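Local structure of haloalkane dehalogenase (Mycobacterium rhodesiae, 4MJ3) at residues 104-107 and 108-111; 293-296 and 297-301. The protein probably hydrolyses carbon-halogen bonds of haloalkanes, giving the alcohol, a halide ion and a proton, as an alpha/beta-hydrolase-fold dehalogenase. All coordinates share one frame; numbering follows the deposited sequence.

Contact 1: 104-107 and 108-111; sequences WMWA and AIEE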
loop_
_atom_site.group_PDB
_atom_site.type_symbol
_atom_site.label_atom_id
_atom_site.label_comp_id
_atom_site.label_asym_id
_atom_site.label_seq_id
_atom_site.Cartn_x
_atom_site.Cartn_y
_atom_site.Cartn_z
ATOM N N TRP A 104 -10.773 3.254 7.468
ATOM C CA TRP A 104 -10.075 2.273 8.316
ATOM C C TRP A 104 -8.597 2.613 8.470
ATOM O O TRP A 104 -8.054 2.617 9.579
ATOM C CB TRP A 104 -10.212 0.863 7.739
ATOM C CG TRP A 104 -11.564 0.254 7.868
ATOM C CD1 TRP A 104 -12.434 0.390 8.903
ATOM C CD2 TRP A 104 -12.180 -0.638 6.929
ATOM N NE1 TRP A 104 -13.561 -0.379 8.671
ATOM C CE2 TRP A 104 -13.428 -1.025 7.475
ATOM C CE3 TRP A 104 -11.781 -1.184 5.707
ATOM C CZ2 TRP A 104 -14.291 -1.908 6.817
ATOM C CZ3 TRP A 104 -12.628 -2.068 5.058
ATOM C CH2 TRP A 104 -13.885 -2.402 5.603
HETATM N N MSE A 105 -7.939 2.959 7.372
HETATM C CA MSE A 105 -6.518 3.306 7.440
HETATM C C MSE A 105 -6.269 4.576 8.238
HETATM O O MSE A 105 -5.314 4.637 9.033
HETATM C CB MSE A 105 -5.935 3.406 6.030
HETATM C CG MSE A 105 -4.460 3.787 6.000
HETATM SE SE MSE A 105 -3.313 2.558 7.049
HETATM C CE MSE A 105 -3.418 0.962 5.933
ATOM N N TRP A 106 -7.097 5.598 8.030
ATOM C CA TRP A 106 -6.965 6.825 8.802
ATOM C C TRP A 106 -7.148 6.535 10.281
ATOM O O TRP A 106 -6.366 7.012 11.089
ATOM C CB TRP A 106 -7.941 7.910 8.350
ATOM C CG TRP A 106 -7.718 9.177 9.062
ATOM C CD1 TRP A 106 -8.585 9.798 9.901
ATOM C CD2 TRP A 106 -6.527 9.988 9.040
ATOM N NE1 TRP A 106 -8.024 10.949 10.382
ATOM C CE2 TRP A 106 -6.766 11.094 9.877
ATOM C CE3 TRP A 106 -5.303 9.897 8.386
ATOM C CZ2 TRP A 106 -5.821 12.095 10.081
ATOM C CZ3 TRP A 106 -4.361 10.902 8.586
ATOM C CH2 TRP A 106 -4.618 11.970 9.421
ATOM N N ALA A 107 -8.155 5.729 10.624
ATOM C CA ALA A 107 -8.378 5.370 12.021
ATOM C C ALA A 107 -7.172 4.654 12.639
ATOM O O ALA A 107 -6.818 4.930 13.781
ATOM C CB ALA A 107 -9.619 4.530 12.160
ATOM N N ALA A 108 -6.537 3.770 11.875
ATOM C CA ALA A 108 -5.320 3.093 12.318
ATOM C C ALA A 108 -4.168 4.060 12.579
ATOM O O ALA A 108 -3.532 4.031 13.644
ATOM C CB ALA A 108 -4.891 2.052 11.311
ATOM N N ILE A 109 -3.929 4.955 11.627
ATOM C CA ILE A 109 -2.895 5.977 11.774
ATOM C C ILE A 109 -3.138 6.819 13.051
ATOM O O ILE A 109 -2.217 7.097 13.829
ATOM C CB ILE A 109 -2.838 6.871 10.510
ATOM C CG1 ILE A 109 -2.303 6.054 9.341
ATOM C CG2 ILE A 109 -1.976 8.123 10.723
ATOM C CD1 ILE A 109 -2.479 6.711 7.983
ATOM N N GLU A 110 -4.385 7.240 13.241
ATOM C CA GLU A 110 -4.757 8.044 14.394
ATOM C C GLU A 110 -4.578 7.295 15.711
ATOM O O GLU A 110 -4.126 7.874 16.697
ATOM C CB GLU A 110 -6.189 8.531 14.265
ATOM C CG GLU A 110 -6.402 9.574 13.181
ATOM C CD GLU A 110 -5.993 10.957 13.631
ATOM O OE1 GLU A 110 -4.777 11.207 13.743
ATOM O OE2 GLU A 110 -6.883 11.801 13.869
ATOM N N GLU A 111 -4.955 6.022 15.718
ATOM C CA GLU A 111 -4.896 5.208 16.928
ATOM C C GLU A 111 -3.435 4.908 17.309
ATOM O O GLU A 111 -3.077 4.967 18.483
ATOM C CB GLU A 111 -5.692 3.918 16.733
ATOM C CG GLU A 111 -5.997 3.175 18.022
ATOM C CD GLU A 111 -6.829 3.982 18.998
ATOM O OE1 GLU A 111 -7.832 4.596 18.566
ATOM O OE2 GLU A 111 -6.449 4.026 20.192
#
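The carbonyl oxygen of W106 accepts the amide of E110, with N at 2.9 Å from O and an N-H...O angle of 164°, one turn further along helix 98-112. This is one of four successive i to i+4 bonds; the others join A108 N to W104 O, I109 N to M105 O and E111 N to A107 O. On the outside of the same turn the two residues meet again through their side chains. The indole of W106 swings out with CG anti to the backbone N (chi1 -175°), and E110 CG lies over one face of its five-membered ring, 3.8 Å from the centroid, in a CH-pi contact. A bend at chi2 then carries the E110 carboxylate across the indole, so that CD lies 3.7 Å from W106 CZ2, with the carboxylate and ring planes 28° apart. OE1 of E110 forms a salt bridge with R139 NH1, which holds the acid in place and would be expected to favour its charged form. I109 makes looser apolar contacts: its CG2 approaches W106 CZ3 obliquely at 4.2 Å, while its CD1 meets CG of selenomethionine M105 at 4.1 Å. The turn sits between two parts of the fold. M105, W106 and I109 pack against L132 of helix 124-135, and W106 also stacks on H136. W104, A107 and A108 instead face strand 22-27, at V26 and V24, while L34 and M36 of strand 33-41 cover W104 and A108.

Contact 2: 293-296 and 297-301; sequences AVVT and FVRAN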
loop_
_atom_site.group_PDB
_atom_site.type_symbol
_atom_site.label_atom_id
_atom_site.label_comp_id
_atom_site.label_asym_id
_atom_site.label_seq_id
_atom_site.Cartn_x
_atom_site.Cartn_y
_atom_site.Cartn_z
ATOM N N ALA A 293 16.842 4.992 -1.550
ATOM C CA ALA A 293 16.282 6.204 -2.160
ATOM C C ALA A 293 15.433 6.991 -1.152
ATOM O O ALA A 293 15.503 8.217 -1.113
ATOM C CB ALA A 293 15.472 5.872 -3.399
ATOM N N VAL A 294 14.651 6.287 -0.324
ATOM C CA VAL A 294 13.851 6.946 0.708
ATOM C C VAL A 294 14.732 7.644 1.754
ATOM O O VAL A 294 14.466 8.787 2.113
ATOM C CB VAL A 294 12.892 5.951 1.405
ATOM C CG1 VAL A 294 12.230 6.607 2.599
ATOM C CG2 VAL A 294 11.856 5.441 0.412
ATOM N N VAL A 295 15.806 6.977 2.182
ATOM C CA VAL A 295 16.716 7.548 3.167
ATOM C C VAL A 295 17.349 8.816 2.591
ATOM O O VAL A 295 17.368 9.850 3.242
ATOM C CB VAL A 295 17.815 6.566 3.598
ATOM C CG1 VAL A 295 18.844 7.273 4.468
ATOM C CG2 VAL A 295 17.201 5.393 4.343
ATOM N N THR A 296 17.832 8.729 1.359
ATOM C CA THR A 296 18.461 9.876 0.692
ATOM C C THR A 296 17.506 11.075 0.618
ATOM O O THR A 296 17.891 12.212 0.914
ATOM C CB THR A 296 18.949 9.463 -0.711
ATOM O OG1 THR A 296 20.023 8.532 -0.568
ATOM C CG2 THR A 296 19.418 10.668 -1.538
ATOM N N PHE A 297 16.258 10.790 0.245
ATOM C CA PHE A 297 15.189 11.794 0.140
ATOM C C PHE A 297 14.827 12.442 1.478
ATOM O O PHE A 297 14.681 13.657 1.559
ATOM C CB PHE A 297 13.981 11.112 -0.501
ATOM C CG PHE A 297 12.708 11.902 -0.476
ATOM C CD1 PHE A 297 12.555 13.045 -1.239
ATOM C CD2 PHE A 297 11.621 11.428 0.234
ATOM C CE1 PHE A 297 11.347 13.733 -1.246
ATOM C CE2 PHE A 297 10.396 12.096 0.221
ATOM C CZ PHE A 297 10.263 13.244 -0.515
ATOM N N VAL A 298 14.737 11.637 2.531
ATOM C CA VAL A 298 14.496 12.142 3.874
ATOM C C VAL A 298 15.629 13.053 4.306
ATOM O O VAL A 298 15.394 14.170 4.778
ATOM C CB VAL A 298 14.304 11.002 4.908
ATOM C CG1 VAL A 298 14.301 11.539 6.330
ATOM C CG2 VAL A 298 12.995 10.287 4.623
ATOM N N ARG A 299 16.865 12.614 4.120
ATOM C CA ARG A 299 18.003 13.416 4.552
ATOM C C ARG A 299 18.154 14.714 3.767
ATOM O O ARG A 299 18.656 15.704 4.302
ATOM C CB ARG A 299 19.286 12.601 4.468
ATOM C CG ARG A 299 19.187 11.386 5.392
ATOM C CD ARG A 299 20.461 10.611 5.607
ATOM N NE ARG A 299 20.357 9.718 6.746
ATOM C CZ ARG A 299 21.287 8.828 7.077
ATOM N NH1 ARG A 299 22.394 8.696 6.354
ATOM N NH2 ARG A 299 21.107 8.070 8.152
ATOM N N ALA A 300 17.758 14.693 2.494
ATOM C CA ALA A 300 17.857 15.873 1.622
ATOM C C ALA A 300 16.774 16.897 1.910
ATOM O O ALA A 300 16.838 18.029 1.401
ATOM C CB ALA A 300 17.798 15.459 0.144
ATOM N N ASN A 301 15.785 16.507 2.713
ATOM C CA ASN A 301 14.660 17.369 3.044
ATOM C C ASN A 301 14.473 17.408 4.562
ATOM O O ASN A 301 13.462 16.920 5.083
ATOM C CB ASN A 301 13.404 16.845 2.348
ATOM C CG ASN A 301 13.463 17.027 0.847
ATOM O OD1 ASN A 301 13.229 18.121 0.326
ATOM N ND2 ASN A 301 13.783 15.954 0.141
#
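Segments 293-296 and 297-301 run on as one helix that approaches its C-terminal end, bound by i to i+4 bonds from the amides of F297, V298, R299 and A300 to the carbonyls of A293, V294, V295 and T296. The R299 N to V295 O bond, 2.9 Å long, is the straightest of the four (167°), while that of A300 to T296 is more bent (141°). On one side of the helix V295 and R299 lie alongside each other and point the same way. The arginine is extended from CG to NE, and V295 CG1 lies over one face of its guanidinium, 3.7 Å from NE; beyond this, R299 NH2 donates to the carbonyl of A72. V294 CG1 and V298 CG2, 4.3 Å apart, form an apolar pair one helical turn apart, resting on V120 and T118 of strand 117-121. At the last turn N301 folds back, and its ND2 donates to F297 O at 2.8 Å, with that oxygen close to the plane of the N301 amide, while OD1 accepts Q270 NE2. The F297 ring reaches R142 and V144 of strand 140-145. V294, F297 and V298 face the sheet, V295 turns toward A72 and L69 of helix 66-71, and T296 and R299 are exposed, which gives the amphipathic pattern of the C-terminal helix that packs on the central sheet of the alpha/beta hydrolase fold.

In the fold
Contacts 1 and 2 belong to different helices, 98-112 and 282-300, and do not touch: their centres lie 25 Å apart and their nearest atoms about 16 Å. As in other alpha/beta hydrolases, these helices cover opposite faces of the central sheet. Helix 124-135 lies on the face of contact 1 and helix 66-71 on that of contact 2. In this family the nucleophile elbow follows a central strand, here probably 117-121, and leads into helix 124-135. On that assignment, contact 1 packs on the helix after the elbow and contact 2 on the strand before it.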